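Local atomic coordinates of ABC transporter substrate binding protein (Ribose) (Agrobacterium vitis, PDB entry 4WUT), a protein that binds D-fucose and probably serves as the sugar-binding component of an ABC transporter outside the cytoplasmic membrane. Residues Q184-Y189 against A207-L212. Residues are numbered along the deposited sequence; the frame is centred on the assembly and turned at random.
Sequences QIVGPY and AANADL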
loop_
_atom_site.group_PDB
_atom_site.type_symbol
_atom_site.label_atom_id
_atom_site.label_comp_id
_atom_site.label_asym_id
_atom_site.label_seq_id
_atom_site.Cartn_x
_atom_site.Cartn_y
_atom_site.Cartn_z
ATOM N N GLN A 184 -9.107 -18.904 -13.644
ATOM C CA GLN A 184 -7.888 -19.569 -13.201
ATOM C C GLN A 184 -6.844 -18.535 -12.888
ATOM O O GLN A 184 -6.561 -17.696 -13.734
ATOM C CB GLN A 184 -7.365 -20.477 -14.310
ATOM C CG GLN A 184 -6.013 -21.077 -14.022
ATOM C CD GLN A 184 -5.542 -22.018 -15.119
ATOM O OE1 GLN A 184 -6.349 -22.545 -15.896
ATOM N NE2 GLN A 184 -4.226 -22.229 -15.190
ATOM N N ILE A 185 -6.261 -18.596 -11.694
ATOM C CA ILE A 185 -5.250 -17.636 -11.298
ATOM C C ILE A 185 -3.853 -18.183 -11.599
ATOM O O ILE A 185 -3.517 -19.300 -11.210
ATOM C CB ILE A 185 -5.381 -17.264 -9.820
ATOM C CG1 ILE A 185 -6.664 -16.449 -9.602
ATOM C CG2 ILE A 185 -4.160 -16.483 -9.338
ATOM C CD1 ILE A 185 -7.044 -16.282 -8.161
ATOM N N VAL A 186 -3.083 -17.410 -12.361
ATOM C CA VAL A 186 -1.665 -17.642 -12.624
ATOM C C VAL A 186 -0.873 -16.769 -11.642
ATOM O O VAL A 186 -1.183 -15.593 -11.442
ATOM C CB VAL A 186 -1.324 -17.202 -14.066
ATOM C CG1 VAL A 186 0.136 -17.471 -14.374
ATOM C CG2 VAL A 186 -2.246 -17.912 -15.067
ATOM N N GLY A 187 0.156 -17.337 -11.021
ATOM C CA GLY A 187 0.818 -16.649 -9.929
ATOM C C GLY A 187 0.290 -17.138 -8.596
ATOM O O GLY A 187 -0.252 -18.255 -8.505
ATOM N N PRO A 188 0.429 -16.321 -7.553
ATOM C CA PRO A 188 1.005 -14.972 -7.536
ATOM C C PRO A 188 2.497 -14.923 -7.772
ATOM O O PRO A 188 3.257 -15.883 -7.479
ATOM C CB PRO A 188 0.684 -14.470 -6.136
ATOM C CG PRO A 188 0.651 -15.732 -5.301
ATOM C CD PRO A 188 0.010 -16.751 -6.209
ATOM N N TYR A 189 2.915 -13.800 -8.336
ATOM C CA TYR A 189 4.319 -13.475 -8.472
ATOM C C TYR A 189 4.621 -12.357 -7.483
ATOM O O TYR A 189 3.710 -11.628 -7.048
ATOM C CB TYR A 189 4.628 -13.092 -9.922
ATOM C CG TYR A 189 4.362 -14.258 -10.841
ATOM C CD1 TYR A 189 5.267 -15.304 -10.950
ATOM C CD2 TYR A 189 3.173 -14.357 -11.542
ATOM C CE1 TYR A 189 5.001 -16.401 -11.762
ATOM C CE2 TYR A 189 2.908 -15.454 -12.336
ATOM C CZ TYR A 189 3.811 -16.461 -12.442
ATOM O OH TYR A 189 3.529 -17.534 -13.237
ATOM N N ALA A 207 4.290 -13.678 -21.938
ATOM C CA ALA A 207 4.861 -14.561 -22.921
ATOM C C ALA A 207 4.472 -16.027 -22.676
ATOM O O ALA A 207 4.361 -16.798 -23.608
ATOM C CB ALA A 207 6.375 -14.413 -22.966
ATOM N N ALA A 208 4.304 -16.391 -21.405
ATOM C CA ALA A 208 3.941 -17.736 -21.010
ATOM C C ALA A 208 2.468 -18.022 -21.219
ATOM O O ALA A 208 2.087 -19.181 -21.291
ATOM C CB ALA A 208 4.292 -17.959 -19.548
ATOM N N ASN A 209 1.644 -16.973 -21.280
ATOM C CA ASN A 209 0.191 -17.148 -21.295
ATOM C C ASN A 209 -0.487 -16.311 -22.389
ATOM O O ASN A 209 -1.055 -15.253 -22.127
ATOM C CB ASN A 209 -0.407 -16.801 -19.934
ATOM C CG ASN A 209 0.136 -17.672 -18.820
ATOM O OD1 ASN A 209 -0.338 -18.803 -18.610
ATOM N ND2 ASN A 209 1.115 -17.156 -18.105
ATOM N N ALA A 210 -0.427 -16.798 -23.612
ATOM C CA ALA A 210 -1.003 -16.079 -24.744
ATOM C C ALA A 210 -2.488 -15.828 -24.567
ATOM O O ALA A 210 -3.024 -14.863 -25.114
ATOM C CB ALA A 210 -0.775 -16.840 -26.031
ATOM N N ASP A 211 -3.140 -16.713 -23.819
ATOM C CA ASP A 211 -4.586 -16.650 -23.600
ATOM C C ASP A 211 -4.980 -15.826 -22.370
ATOM O O ASP A 211 -6.149 -15.789 -22.019
ATOM C CB ASP A 211 -5.164 -18.070 -23.452
ATOM C CG ASP A 211 -4.459 -18.901 -22.365
ATOM O OD1 ASP A 211 -3.343 -18.554 -21.919
ATOM O OD2 ASP A 211 -5.023 -19.953 -21.990
ATOM N N LEU A 212 -4.036 -15.153 -21.733
ATOM C CA LEU A 212 -4.342 -14.389 -20.532
ATOM C C LEU A 212 -5.410 -13.346 -20.810
ATOM O O LEU A 212 -5.336 -12.613 -21.804
ATOM C CB LEU A 212 -3.064 -13.709 -20.002
ATOM C CG LEU A 212 -3.087 -13.287 -18.540
ATOM C CD1 LEU A 212 -3.077 -14.502 -17.649
ATOM C CD2 LEU A 212 -1.915 -12.395 -18.216
HETATM O O HOH W 1 3.030 -17.822 -15.823
#
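Asn209 brings its amide up to the two methyls of Val186: ND2 lies 3.9 Å from CG1 of Val186, while Asn209 OD1 stands 4.1 Å from Val186 CG2. Valine suits the spot because its branches offer apolar surface beside which the amide can lie, CG1 also sitting at the edge of the Tyr189 ring, in its plane. Asn209 is the first residue to leave helical backbone angles after helix 195-208. Its chi1 of -60° carries the amide toward the strand; ND2 donates to Val205 O in that helix and to a water 3.1 Å from ND2. The same water sits 2.6 Å from Tyr189 OH, bridging helix end and strand, where no direct hydrogen bond crosses. OD1 accepts from Lys153, so both ends of this buried amide are satisfied. The connection belongs to the alternating strand-helix architecture of a periplasmic binding protein lobe: edge strand 184-190 leads into helix 195-208, and the chain then reverses toward strand 214-217. A type I turn from Asn209 to Leu212, closed by Leu212 N bonding to Asn209 O at 3.0 Å, makes this reversal. Within it Asp211 forms a salt bridge through OD1 with Lys153, a carboxylate suiting this exposed position beside the ammonium. Leu212 is buried, its branched apolar end packing beside Leu206 and Val186, with CD1 4.4 Å from Val186 CG2.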